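Local coordinates for protein benzoate 1,2-dioxygenase beta subunit (Burkholderia mallei ATCC 23344, PDB 3E99) that forms the beta subunit of benzoate 1,2-dioxygenase, the ring-hydroxylating enzyme that dihydroxylates benzoate, and probably has a mainly structural role, at residues E98-S101 with H107-R110; D22-D27 with T78-A83; Q11-R16 with L30-A35; I61-P64 with G68-D71; N112-S117 with V123-G128. All coordinates share one frame; numbering follows the deposited sequence. Where two conformers were deposited one is given.

The five contacts sample an NTF2-like fold, a curved mixed sheet packed against helices, in a three-chain assembly. Contacts 1 and 5 are antiparallel strand pairings that share strand 106-119. Contact 5 is buried against both neighbouring subunits and regular in register, whereas contact 1 is partly exposed, bulged and rich in charge. Contacts 2, 3 and 4 lack hydrogen bonds directly between their segments and rest on packing of side chains, in contact 4 largely a ring on backbone; contact 3 is buried, contacts 2 and 4 partly so, and a water bridges contacts 2 and 4 internally. Contacts 2 and 4 both use helix 66-82, and contact 4 touches contact 3 where Leu69 meets Leu30 and Tyr33.

Contact 1 of 5, residues E98-S101 with H107-R110; sequences ERES and HTVR
A classic beta bulge interrupts the antiparallel hairpin formed by strands 89-103 and 106-119, and it is centred on Glu100 and Ser101 facing Thr108. The evidence is a single acceptor with two donors: Thr108 O takes Glu100 N at 2.8 Å and Ser101 N at 3.2 Å. Thr108 N returns a nearly straight bond to Ser101 O (176° at the hydrogen). Before the bulge the pairing is regular, with Glu98 and Arg110 exchanging two backbone bonds of equal length, and Arg99 opposite Val109 in a non-hydrogen-bonded pair.

The side chains divide between the two faces. On the face of Arg99 and Val109, Arg99 CG lies 3.9 Å from Val109 CG1, and the chain then bends at chi3 (56°). A water joins Arg99 NE, His107 ND1 and Ser101 O, lying at the edge of both the guanidinium and the imidazole, whose planes are 56° apart. Ile10 of helix 7-22 packs on Arg99, His107 and Val109.

Glu98, Ser101, Thr108 and Arg110 occupy the other face. From the bulge, Glu100 points toward the partner strand; its OE2 is 3.3 Å from Arg110 CD, and a second water connects Glu100 OE2 (2.6 Å) with Arg110 NH1. Glu98 OE2 stands 4.4 Å from Arg110 NE, well off the guanidinium plane. The carboxylates have their ion partners outside the pairing, Glu100 in Arg131 and Glu98 in Arg19 of the second subunit, where Arg110 NH2 has a long, weak ion pair with Asp23. Within the hairpin, Arg110 therefore probably acts on both glutamates through water and longer-range electrostatics.

Contact 2 of 5, residues D22-D27 with T78-A83; sequences DDKAWD and TERSSA
Two cationic side chains meet here without a hydrogen bond between them: the aliphatic part of Lys24 lies over one face of the Arg80 guanidinium. Lys24 CD is 3.2 Å from Arg80 NH2 and 3.3 Å from Arg80 CZ, and the two chains cross at about a right angle. Lys24 bends at its last torsion (chi4 -81°), which leaves Lys24 NZ 3.9 Å from Arg80 NH1. The proximity of like charges is probably moderated by separate acceptors, since Lys24 NZ bonds to Thr88 O and Arg80 NH1 forms a salt bridge with Asp87.

Trp26 supplies the second surface. Its CZ2 approaches Arg80 CD at 3.9 Å, with the indole and guanidinium planes 66° apart, an oblique contact rather than a stack. One water links the two polar edges, accepting from Trp26 NE1 at 2.8 Å and from Arg80 NE at 2.9 Å, and lies in plane with both groups. Val73, Ile76 and Lys77 of helix 66-82 also touch the indole.

The backbone places Lys24 at this junction: its positive phi (60°) makes it the C-prime residue of a Schellman motif ending helix 7-22, followed by Ala25 as N-cap of helix 26-30, a helix-to-helix turn resting against the C-terminal part of helix 66-82.

Contact 3 of 5, residues Q11-R16 with L30-A35; sequences QAFLYR and LDCYRA
Helix 7-22 contributes the regular turn 11-16, with Tyr15 N bonded to Gln11 O and Arg16 N to Ala12 O, and it faces a type I beta turn from Leu30 to Tyr33 that is closed by Tyr33 N to Leu30 O at 3.0 Å. The backbones stay apart: the nearest CA atoms, those of Phe13 and Cys32, are separated by 8.6 Å, so side chains bridge the interval.

Phe13 spans much of it. With CG trans to the backbone N (chi1 177°), the ring reaches the turn through its far edge, where Phe13 CZ is 3.8 Å from Cys32 CB and 3.7 Å from Cys32 O, the oxygen lying near the ring plane. Cys32 SG sits 5.2 Å from the centroid of the Phe13 ring and 59° off its normal, an oblique sulfur-aromatic contact. In the conformer described, Arg16 NH1 comes to 4.0 Å from Cys32 SG, an approach that a second conformer makes doubtful.

Around this point Ile134 and Ile143 pack on the Phe13 ring, while Arg16 packs on Glu98 of the third subunit. The arrangement belongs to the NTF2-like fold, in which the N-terminal helix lies across the concave sheet; here its aromatic side chain meets the turn that leads from helix 26-30 into strand 33-34.

Contact 4 of 5, residues I61-P64 with G68-D71; sequences IYYP and GLED
Ring-on-backbone packing dominates the contact between Tyr63 and the helical turn at Gly68. One face of the phenol lies on the Gly68 peptide: Gly68 C is 3.7 Å above the plane, over the ring centre, and Leu69 N is offset toward the rim. Gly68 CA completes a CH-pi contact, 3.9 Å from the centroid of the Tyr63 ring and 29° off its normal, with a closest approach of 3.5 Å to Tyr63 CD1. With no side chain at Gly68, the ring rests directly on the main chain. Tyr63 holds CG beside its backbone N, opposite the carbonyl carbon (chi1 -61°), which lays the ring over the helical turn.

The apolar part is a single side-chain meeting. Leu69 CD2 comes to 3.5 Å from Tyr63 CD2, at the ring side away from CD1, and the two chains cross at an oblique angle.

Polar interactions are indirect. A water donates to Gly68 O at 2.7 Å and makes a weak bond of 3.2 Å to Tyr63 OH; the hydroxyl also bonds to Arg72 NE, one helical turn beyond Gly68.

In the fold, Tyr63 ends strand 59-63, which pairs with strand 37-42 through Phe39, and helix 66-82 follows after a short link. Leu69 continues inward onto Phe39 and onto Trp29 and Leu30 of helix 26-30.

Contact 5 of 5, residues N112-S117 with V123-G128; sequences NWHTLS and VSSYFG
Trp113, Gly128 and Tyr126 carry much of the buried surface in this antiparallel hairpin of strands 106-119 and 122-135, part of the curved sheet of the NTF2-like fold. Trp113 and Gly128 form a hydrogen-bonded pair, Trp113 N to Gly128 O at 2.9 Å and Gly128 N to Trp113 O at 3.1 Å. The indole folds back over the partner strand because its chi1 (56°) sets CG between the backbone N and carbonyl carbon. One ring face then lies directly on the backbone, with Gly128 N 3.6 Å above the plane of the Trp113 ring, and Gly128 CA makes a CH-pi contact to the five-membered ring.

Tyr126 pairs with Thr115 through two backbone bonds, and its CB meets Trp113 CZ3 at 3.8 Å. Ser117 CB approaches the edge of the phenol, whose ring also meets His163.

The opposite sheet face, bearing His114, Leu116, Ser125 and Phe127, turns toward neighbouring subunits, and His114 meets His114 of both the second and the third subunit, consistent with a trimer core. With CG opposite the backbone N (chi1 176°), the imidazole reaches diagonally across to the partner strand, where His114 NE2 and Ser125 OG share a nearly straight 2.7 Å hydrogen bond.

Contact 1 of 5, residues E98-S101 with H107-R110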
# COMPACT_ATOMS: atom_id res chain seq x y z
N GLU A 98 -4.13 0.88 11.96
CA GLU A 98 -3.94 1.22 13.35
C GLU A 98 -5.04 0.66 14.20
O GLU A 98 -6.21 0.87 13.90
CB GLU A 98 -3.96 2.71 13.52
CG GLU A 98 -2.77 3.41 12.83
CD GLU A 98 -2.87 4.88 13.03
OE1 GLU A 98 -2.51 5.35 14.13
OE2 GLU A 98 -3.38 5.54 12.14
N ARG A 99 -4.67 -0.00 15.28
CA ARG A 99 -5.64 -0.47 16.26
C ARG A 99 -6.07 0.70 17.12
O ARG A 99 -5.24 1.45 17.59
CB ARG A 99 -5.01 -1.55 17.13
CG ARG A 99 -4.69 -2.83 16.34
CD ARG A 99 -4.07 -3.89 17.26
NE ARG A 99 -4.94 -4.19 18.40
CZ ARG A 99 -4.55 -4.90 19.45
NH1 ARG A 99 -3.31 -5.38 19.50
NH2 ARG A 99 -5.40 -5.11 20.47
N GLU A 100 -7.38 0.85 17.33
CA GLU A 100 -7.90 1.95 18.12
C GLU A 100 -8.38 1.53 19.50
O GLU A 100 -8.13 2.24 20.48
CB GLU A 100 -9.03 2.60 17.36
CG GLU A 100 -8.55 3.36 16.17
CD GLU A 100 -9.66 4.13 15.51
OE1 GLU A 100 -10.79 3.63 15.47
OE2 GLU A 100 -9.39 5.24 15.05
N SER A 101 -9.09 0.41 19.58
CA SER A 101 -9.56 -0.11 20.87
C SER A 101 -9.87 -1.59 20.79
O SER A 101 -9.91 -2.15 19.71
CB SER A 101 -10.79 0.63 21.31
OG SER A 101 -11.84 0.36 20.39
N HIS A 107 -12.61 -5.85 18.39
CA HIS A 107 -11.42 -5.06 18.10
C HIS A 107 -11.77 -4.02 17.06
O HIS A 107 -12.41 -4.33 16.06
CB HIS A 107 -10.32 -5.98 17.60
CG HIS A 107 -9.71 -6.81 18.67
ND1 HIS A 107 -8.55 -6.45 19.32
CD2 HIS A 107 -10.10 -7.98 19.23
CE1 HIS A 107 -8.26 -7.35 20.25
NE2 HIS A 107 -9.19 -8.29 20.21
N THR A 108 -11.40 -2.77 17.33
CA THR A 108 -11.69 -1.66 16.44
C THR A 108 -10.38 -1.12 15.87
O THR A 108 -9.44 -0.83 16.62
CB THR A 108 -12.48 -0.55 17.17
OG1 THR A 108 -13.71 -1.08 17.70
CG2 THR A 108 -12.82 0.62 16.23
N VAL A 109 -10.32 -0.99 14.53
CA VAL A 109 -9.13 -0.54 13.82
C VAL A 109 -9.53 0.50 12.77
O VAL A 109 -10.70 0.53 12.33
CB VAL A 109 -8.43 -1.71 13.11
CG1 VAL A 109 -7.93 -2.75 14.16
CG2 VAL A 109 -9.38 -2.36 12.13
N ARG A 110 -8.59 1.33 12.37
CA ARG A 110 -8.78 2.21 11.21
C ARG A 110 -7.69 1.95 10.22
O ARG A 110 -6.59 1.45 10.57
CB ARG A 110 -8.77 3.67 11.60
CG ARG A 110 -7.44 4.19 12.07
CD ARG A 110 -7.48 5.63 12.34
NE ARG A 110 -7.54 6.45 11.15
CZ ARG A 110 -8.02 7.69 11.14
NH1 ARG A 110 -8.49 8.26 12.25
NH2 ARG A 110 -7.99 8.39 10.02
O HOH W 1 -7.72 -3.68 18.78
O HOH W 2 -7.98 7.43 15.24

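Contact 2 of 5, residues D22-D27 with T78-A83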
# COMPACT_ATOMS: atom_id res chain seq x y z
N ASP A 22 -12.40 -8.98 -4.39
CA ASP A 22 -11.60 -8.91 -5.61
C ASP A 22 -11.77 -10.19 -6.43
O ASP A 22 -11.73 -10.14 -7.65
CB ASP A 22 -10.12 -8.71 -5.33
CG ASP A 22 -9.81 -7.32 -4.76
OD1 ASP A 22 -10.55 -6.36 -5.04
OD2 ASP A 22 -8.77 -7.19 -4.09
N ASP A 23 -11.99 -11.29 -5.75
CA ASP A 23 -12.16 -12.60 -6.42
C ASP A 23 -13.63 -12.99 -6.65
O ASP A 23 -13.90 -14.09 -7.12
CB ASP A 23 -11.44 -13.67 -5.64
CG ASP A 23 -9.91 -13.60 -5.81
OD1 ASP A 23 -9.41 -12.89 -6.71
OD2 ASP A 23 -9.22 -14.24 -4.97
N LYS A 24 -14.55 -12.07 -6.35
CA LYS A 24 -15.97 -12.20 -6.62
C LYS A 24 -16.62 -13.39 -5.95
O LYS A 24 -17.58 -13.97 -6.48
CB LYS A 24 -16.18 -12.15 -8.14
CG LYS A 24 -15.36 -10.96 -8.71
CD LYS A 24 -15.73 -10.48 -10.05
CE LYS A 24 -14.85 -9.28 -10.48
NZ LYS A 24 -15.30 -7.96 -9.91
N ALA A 25 -16.11 -13.70 -4.76
CA ALA A 25 -16.60 -14.78 -3.90
C ALA A 25 -17.64 -14.18 -2.95
O ALA A 25 -17.39 -14.01 -1.76
CB ALA A 25 -15.44 -15.36 -3.09
N TRP A 26 -18.83 -13.90 -3.47
CA TRP A 26 -19.77 -12.98 -2.79
C TRP A 26 -20.34 -13.60 -1.52
O TRP A 26 -20.46 -12.92 -0.53
CB TRP A 26 -20.92 -12.57 -3.72
CG TRP A 26 -20.53 -12.10 -5.02
CD1 TRP A 26 -20.83 -12.67 -6.23
CD2 TRP A 26 -19.75 -10.94 -5.31
NE1 TRP A 26 -20.29 -11.95 -7.24
CE2 TRP A 26 -19.62 -10.87 -6.71
CE3 TRP A 26 -19.16 -9.94 -4.53
CZ2 TRP A 26 -18.91 -9.86 -7.34
CZ3 TRP A 26 -18.44 -8.93 -5.16
CH2 TRP A 26 -18.32 -8.91 -6.56
N ASP A 27 -20.68 -14.90 -1.55
CA ASP A 27 -21.20 -15.57 -0.36
C ASP A 27 -20.17 -15.69 0.76
O ASP A 27 -20.48 -15.46 1.91
CB ASP A 27 -21.76 -16.96 -0.69
CG ASP A 27 -22.92 -16.90 -1.65
OD1 ASP A 27 -23.50 -15.81 -1.82
OD2 ASP A 27 -23.26 -17.96 -2.21
N THR A 78 -27.06 -10.69 -10.12
CA THR A 78 -28.02 -10.62 -11.23
C THR A 78 -27.43 -9.86 -12.42
O THR A 78 -27.49 -10.32 -13.54
CB THR A 78 -29.36 -9.98 -10.82
OG1 THR A 78 -29.91 -10.72 -9.75
CG2 THR A 78 -30.35 -10.02 -11.98
N GLU A 79 -26.81 -8.72 -12.14
CA GLU A 79 -26.12 -7.95 -13.19
C GLU A 79 -25.04 -8.79 -13.89
O GLU A 79 -24.94 -8.77 -15.10
CB GLU A 79 -25.49 -6.67 -12.58
CG GLU A 79 -26.55 -5.65 -12.17
CD GLU A 79 -26.01 -4.42 -11.45
OE1 GLU A 79 -24.87 -4.46 -10.90
OE2 GLU A 79 -26.78 -3.42 -11.42
N ARG A 80 -24.25 -9.52 -13.12
CA ARG A 80 -23.16 -10.29 -13.68
C ARG A 80 -23.58 -11.52 -14.46
O ARG A 80 -22.86 -11.99 -15.33
CB ARG A 80 -22.18 -10.68 -12.56
CG ARG A 80 -21.43 -9.48 -12.00
CD ARG A 80 -20.56 -9.84 -10.83
NE ARG A 80 -19.61 -10.87 -11.23
CZ ARG A 80 -18.48 -10.64 -11.89
NH1 ARG A 80 -18.14 -9.40 -12.21
NH2 ARG A 80 -17.69 -11.66 -12.22
N SER A 81 -24.78 -12.03 -14.18
CA SER A 81 -25.17 -13.30 -14.74
C SER A 81 -25.44 -13.20 -16.25
O SER A 81 -25.36 -14.19 -16.94
CB SER A 81 -26.38 -13.84 -13.99
OG SER A 81 -27.51 -13.07 -14.30
N SER A 82 -25.73 -12.00 -16.74
CA SER A 82 -25.87 -11.71 -18.18
C SER A 82 -24.59 -11.11 -18.83
O SER A 82 -24.41 -11.17 -20.06
CB SER A 82 -27.01 -10.71 -18.36
OG SER A 82 -26.93 -9.71 -17.37
N ALA A 83 -23.69 -10.57 -18.01
CA ALA A 83 -22.61 -9.71 -18.48
C ALA A 83 -21.48 -10.46 -19.21
O ALA A 83 -21.03 -11.52 -18.76
CB ALA A 83 -22.04 -8.92 -17.28
O HOH W 3 -20.77 -13.06 -9.80

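Contact 3 of 5, residues Q11-R16 with L30-A35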
# COMPACT_ATOMS: atom_id res chain seq x y z
N GLN A 11 -4.96 -7.79 10.37
CA GLN A 11 -4.54 -7.59 8.99
C GLN A 11 -4.87 -8.81 8.12
O GLN A 11 -5.38 -8.68 6.99
CB GLN A 11 -3.04 -7.20 8.94
CG GLN A 11 -2.79 -5.77 9.41
CD GLN A 11 -1.32 -5.40 9.53
OE1 GLN A 11 -0.52 -6.16 10.04
NE2 GLN A 11 -0.97 -4.22 9.07
N ALA A 12 -4.67 -10.00 8.66
CA ALA A 12 -4.93 -11.22 7.92
C ALA A 12 -6.39 -11.25 7.52
O ALA A 12 -6.75 -11.57 6.38
CB ALA A 12 -4.54 -12.47 8.75
N PHE A 13 -7.25 -10.88 8.47
CA PHE A 13 -8.67 -10.81 8.22
C PHE A 13 -9.07 -9.75 7.21
O PHE A 13 -9.89 -10.02 6.29
CB PHE A 13 -9.42 -10.54 9.49
CG PHE A 13 -10.88 -10.39 9.28
CD1 PHE A 13 -11.63 -11.47 8.87
CD2 PHE A 13 -11.49 -9.15 9.42
CE1 PHE A 13 -12.97 -11.33 8.65
CE2 PHE A 13 -12.82 -9.01 9.19
CZ PHE A 13 -13.56 -10.09 8.78
N LEU A 14 -8.50 -8.55 7.35
CA LEU A 14 -8.74 -7.48 6.39
C LEU A 14 -8.31 -7.89 4.96
O LEU A 14 -8.98 -7.55 3.99
CB LEU A 14 -8.05 -6.16 6.80
CG LEU A 14 -8.43 -5.44 8.11
CD1 LEU A 14 -7.56 -4.19 8.37
CD2 LEU A 14 -9.95 -5.10 8.05
N TYR A 15 -7.18 -8.60 4.85
CA TYR A 15 -6.71 -9.00 3.55
C TYR A 15 -7.67 -10.03 2.96
O TYR A 15 -7.97 -9.98 1.80
CB TYR A 15 -5.28 -9.56 3.60
CG TYR A 15 -4.24 -8.58 4.17
CD1 TYR A 15 -4.50 -7.20 4.29
CD2 TYR A 15 -3.04 -9.04 4.63
CE1 TYR A 15 -3.57 -6.32 4.79
CE2 TYR A 15 -2.09 -8.18 5.16
CZ TYR A 15 -2.36 -6.82 5.25
OH TYR A 15 -1.40 -6.01 5.79
N ARG A 16 -8.13 -10.98 3.78
CA ARG A 16 -9.06 -12.00 3.31
C ARG A 16 -10.38 -11.38 2.87
O ARG A 16 -10.87 -11.66 1.79
CB ARG A 16 -9.33 -13.04 4.41
CG ARG A 16 -10.38 -14.04 3.99
CD ARG A 16 -10.35 -15.36 4.77
NE ARG A 16 -11.26 -16.26 4.08
CZ ARG A 16 -12.54 -16.43 4.38
NH1 ARG A 16 -13.10 -15.82 5.43
NH2 ARG A 16 -13.26 -17.25 3.64
N LEU A 30 -19.85 -12.21 2.32
CA LEU A 30 -20.93 -11.91 3.23
C LEU A 30 -20.69 -12.56 4.55
O LEU A 30 -21.08 -12.01 5.56
CB LEU A 30 -22.30 -12.35 2.67
CG LEU A 30 -22.85 -11.45 1.57
CD1 LEU A 30 -23.92 -12.17 0.69
CD2 LEU A 30 -23.33 -10.10 2.11
N ASP A 31 -20.09 -13.75 4.55
CA ASP A 31 -19.83 -14.45 5.82
C ASP A 31 -18.74 -13.82 6.67
O ASP A 31 -18.54 -14.26 7.79
CB ASP A 31 -19.49 -15.92 5.59
CG ASP A 31 -20.73 -16.77 5.42
OD1 ASP A 31 -21.83 -16.38 5.89
OD2 ASP A 31 -20.58 -17.85 4.80
N CYS A 32 -18.06 -12.79 6.17
CA CYS A 32 -17.13 -12.03 7.01
C CYS A 32 -17.86 -11.01 7.85
O CYS A 32 -17.21 -10.33 8.68
CB CYS A 32 -16.09 -11.27 6.14
SG CYS A 32 -15.06 -12.33 5.16
N TYR A 33 -19.18 -10.87 7.62
CA TYR A 33 -20.02 -9.89 8.30
C TYR A 33 -21.03 -10.55 9.23
O TYR A 33 -21.70 -11.51 8.87
CB TYR A 33 -20.78 -8.98 7.31
CG TYR A 33 -19.85 -8.03 6.55
CD1 TYR A 33 -19.07 -8.49 5.49
CD2 TYR A 33 -19.75 -6.69 6.89
CE1 TYR A 33 -18.23 -7.63 4.78
CE2 TYR A 33 -18.93 -5.82 6.19
CZ TYR A 33 -18.13 -6.29 5.18
OH TYR A 33 -17.30 -5.40 4.49
N ARG A 34 -21.13 -10.02 10.44
CA ARG A 34 -22.13 -10.52 11.40
C ARG A 34 -23.52 -10.17 10.88
O ARG A 34 -23.73 -9.13 10.25
CB ARG A 34 -21.88 -9.96 12.80
CG ARG A 34 -22.09 -11.01 13.87
CD ARG A 34 -21.47 -10.65 15.22
NE ARG A 34 -22.12 -9.50 15.81
CZ ARG A 34 -21.84 -9.05 17.03
NH1 ARG A 34 -20.90 -9.64 17.75
NH2 ARG A 34 -22.47 -8.00 17.51
N ALA A 35 -24.51 -11.03 11.15
CA ALA A 35 -25.86 -10.76 10.65
C ALA A 35 -26.36 -9.35 11.04
O ALA A 35 -27.10 -8.72 10.29
CB ALA A 35 -26.83 -11.85 11.12

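Contact 4 of 5, residues I61-P64 with G68-D71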
# COMPACT_ATOMS: atom_id res chain seq x y z
N ILE A 61 -24.02 4.97 1.19
CA ILE A 61 -24.58 3.65 1.48
C ILE A 61 -24.84 3.58 2.97
O ILE A 61 -23.99 3.99 3.75
CB ILE A 61 -23.60 2.50 1.13
CG1 ILE A 61 -23.23 2.50 -0.35
CG2 ILE A 61 -24.19 1.17 1.52
CD1 ILE A 61 -22.11 1.56 -0.68
N TYR A 62 -26.01 3.08 3.37
CA TYR A 62 -26.23 2.74 4.76
C TYR A 62 -27.06 1.47 4.88
O TYR A 62 -28.12 1.38 4.26
CB TYR A 62 -26.91 3.88 5.49
CG TYR A 62 -27.26 3.51 6.91
CD1 TYR A 62 -26.28 3.29 7.83
CD2 TYR A 62 -28.60 3.35 7.31
CE1 TYR A 62 -26.57 2.93 9.11
CE2 TYR A 62 -28.91 3.00 8.62
CZ TYR A 62 -27.88 2.78 9.51
OH TYR A 62 -28.10 2.41 10.80
N TYR A 63 -26.57 0.49 5.64
CA TYR A 63 -27.36 -0.69 5.99
C TYR A 63 -27.29 -0.91 7.46
O TYR A 63 -26.17 -0.96 8.02
CB TYR A 63 -26.84 -1.93 5.29
CG TYR A 63 -26.89 -1.83 3.79
CD1 TYR A 63 -28.08 -1.59 3.14
CD2 TYR A 63 -25.75 -1.96 3.03
CE1 TYR A 63 -28.13 -1.50 1.80
CE2 TYR A 63 -25.78 -1.85 1.70
CZ TYR A 63 -26.98 -1.63 1.08
OH TYR A 63 -27.04 -1.53 -0.27
N PRO A 64 -28.46 -1.02 8.12
CA PRO A 64 -28.51 -1.20 9.55
C PRO A 64 -28.29 -2.63 9.99
O PRO A 64 -28.13 -2.90 11.19
CB PRO A 64 -29.92 -0.75 9.91
CG PRO A 64 -30.72 -1.09 8.72
CD PRO A 64 -29.81 -0.91 7.54
N GLY A 68 -29.34 -5.86 4.14
CA GLY A 68 -29.17 -4.90 3.06
C GLY A 68 -28.00 -5.28 2.18
O GLY A 68 -28.05 -5.13 0.96
N LEU A 69 -26.92 -5.78 2.79
CA LEU A 69 -25.75 -6.19 2.02
C LEU A 69 -26.05 -7.44 1.20
O LEU A 69 -25.52 -7.58 0.11
CB LEU A 69 -24.55 -6.49 2.93
CG LEU A 69 -23.80 -5.31 3.52
CD1 LEU A 69 -22.67 -5.82 4.41
CD2 LEU A 69 -23.27 -4.40 2.41
N GLU A 70 -26.85 -8.34 1.76
CA GLU A 70 -27.26 -9.58 1.07
C GLU A 70 -28.03 -9.21 -0.16
O GLU A 70 -27.84 -9.75 -1.25
CB GLU A 70 -28.10 -10.48 1.98
CG GLU A 70 -27.29 -11.09 3.18
CD GLU A 70 -28.17 -11.55 4.30
OE1 GLU A 70 -29.30 -12.00 4.03
OE2 GLU A 70 -27.75 -11.46 5.46
N ASP A 71 -28.97 -8.28 -0.00
CA ASP A 71 -29.76 -7.87 -1.16
C ASP A 71 -28.89 -7.21 -2.23
O ASP A 71 -29.10 -7.40 -3.41
CB ASP A 71 -30.89 -6.95 -0.75
CG ASP A 71 -31.82 -7.59 0.28
OD1 ASP A 71 -32.02 -8.84 0.28
OD2 ASP A 71 -32.38 -6.84 1.09
O HOH W 4 -29.56 -3.42 -0.55

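Contact 5 of 5, residues N112-S117 with V123-G128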
# COMPACT_ATOMS: atom_id res chain seq x y z
N ASN A 112 -6.21 3.13 5.84
CA ASN A 112 -6.42 3.79 4.55
C ASN A 112 -6.50 2.72 3.49
O ASN A 112 -5.99 1.61 3.67
CB ASN A 112 -5.26 4.76 4.26
CG ASN A 112 -5.23 5.92 5.22
OD1 ASN A 112 -6.22 6.15 5.93
ND2 ASN A 112 -4.11 6.67 5.26
N TRP A 113 -7.08 3.04 2.35
CA TRP A 113 -7.22 2.04 1.32
C TRP A 113 -7.31 2.73 -0.03
O TRP A 113 -7.54 3.95 -0.15
CB TRP A 113 -8.46 1.14 1.61
CG TRP A 113 -9.68 1.96 1.74
CD1 TRP A 113 -10.24 2.40 2.93
CD2 TRP A 113 -10.52 2.45 0.70
NE1 TRP A 113 -11.35 3.12 2.67
CE2 TRP A 113 -11.56 3.18 1.32
CE3 TRP A 113 -10.52 2.33 -0.70
CZ2 TRP A 113 -12.54 3.81 0.61
CZ3 TRP A 113 -11.51 2.94 -1.40
CH2 TRP A 113 -12.52 3.68 -0.76
N HIS A 114 -7.03 1.95 -1.05
CA HIS A 114 -6.95 2.39 -2.42
C HIS A 114 -7.31 1.15 -3.23
O HIS A 114 -6.61 0.14 -3.23
CB HIS A 114 -5.55 2.92 -2.77
CG HIS A 114 -5.37 3.31 -4.21
ND1 HIS A 114 -4.16 3.24 -4.86
CD2 HIS A 114 -6.26 3.78 -5.12
CE1 HIS A 114 -4.30 3.67 -6.11
NE2 HIS A 114 -5.58 3.98 -6.30
N THR A 115 -8.45 1.21 -3.88
CA THR A 115 -8.87 0.18 -4.74
C THR A 115 -8.65 0.66 -6.14
O THR A 115 -9.12 1.73 -6.52
CB THR A 115 -10.37 -0.11 -4.55
OG1 THR A 115 -10.58 -0.41 -3.17
CG2 THR A 115 -10.76 -1.32 -5.41
N LEU A 116 -7.99 -0.18 -6.92
CA LEU A 116 -7.78 0.08 -8.32
C LEU A 116 -8.77 -0.83 -9.08
O LEU A 116 -9.05 -1.92 -8.65
CB LEU A 116 -6.33 -0.23 -8.65
CG LEU A 116 -5.35 0.87 -8.24
CD1 LEU A 116 -3.96 0.31 -8.04
CD2 LEU A 116 -5.37 2.05 -9.24
N SER A 117 -9.34 -0.35 -10.18
CA SER A 117 -10.38 -1.08 -10.84
C SER A 117 -10.14 -0.94 -12.32
O SER A 117 -9.65 0.10 -12.79
CB SER A 117 -11.72 -0.48 -10.39
OG SER A 117 -12.81 -1.18 -10.92
N VAL A 123 -8.52 2.56 -16.17
CA VAL A 123 -8.34 2.28 -14.74
C VAL A 123 -9.04 3.38 -13.92
O VAL A 123 -8.89 4.58 -14.23
CB VAL A 123 -6.86 2.27 -14.31
CG1 VAL A 123 -6.73 2.03 -12.79
CG2 VAL A 123 -6.08 1.21 -15.09
N SER A 124 -9.82 2.96 -12.93
CA SER A 124 -10.45 3.83 -11.94
C SER A 124 -9.80 3.64 -10.56
O SER A 124 -9.42 2.53 -10.25
CB SER A 124 -11.92 3.46 -11.85
OG SER A 124 -12.55 3.74 -13.09
N SER A 125 -9.62 4.72 -9.78
CA SER A 125 -9.12 4.64 -8.38
C SER A 125 -10.21 5.15 -7.45
O SER A 125 -10.87 6.14 -7.76
CB SER A 125 -7.88 5.53 -8.08
OG SER A 125 -6.69 4.96 -8.50
N TYR A 126 -10.34 4.48 -6.31
CA TYR A 126 -11.16 4.91 -5.20
C TYR A 126 -10.24 4.85 -4.01
O TYR A 126 -9.49 3.90 -3.88
CB TYR A 126 -12.30 3.93 -5.00
CG TYR A 126 -13.16 3.79 -6.21
CD1 TYR A 126 -14.24 4.61 -6.41
CD2 TYR A 126 -12.85 2.85 -7.20
CE1 TYR A 126 -15.03 4.48 -7.56
CE2 TYR A 126 -13.60 2.73 -8.34
CZ TYR A 126 -14.69 3.54 -8.51
OH TYR A 126 -15.45 3.40 -9.66
N PHE A 127 -10.27 5.86 -3.15
CA PHE A 127 -9.41 5.84 -1.99
C PHE A 127 -10.04 6.55 -0.83
O PHE A 127 -10.95 7.34 -0.99
CB PHE A 127 -8.06 6.42 -2.33
CG PHE A 127 -8.05 7.92 -2.55
CD1 PHE A 127 -8.27 8.43 -3.82
CD2 PHE A 127 -7.77 8.79 -1.52
CE1 PHE A 127 -8.23 9.80 -4.05
CE2 PHE A 127 -7.73 10.17 -1.76
CZ PHE A 127 -7.98 10.64 -3.03
N GLY A 128 -9.59 6.19 0.37
CA GLY A 128 -10.09 6.80 1.57
C GLY A 128 -9.67 6.07 2.82
O GLY A 128 -8.59 5.43 2.85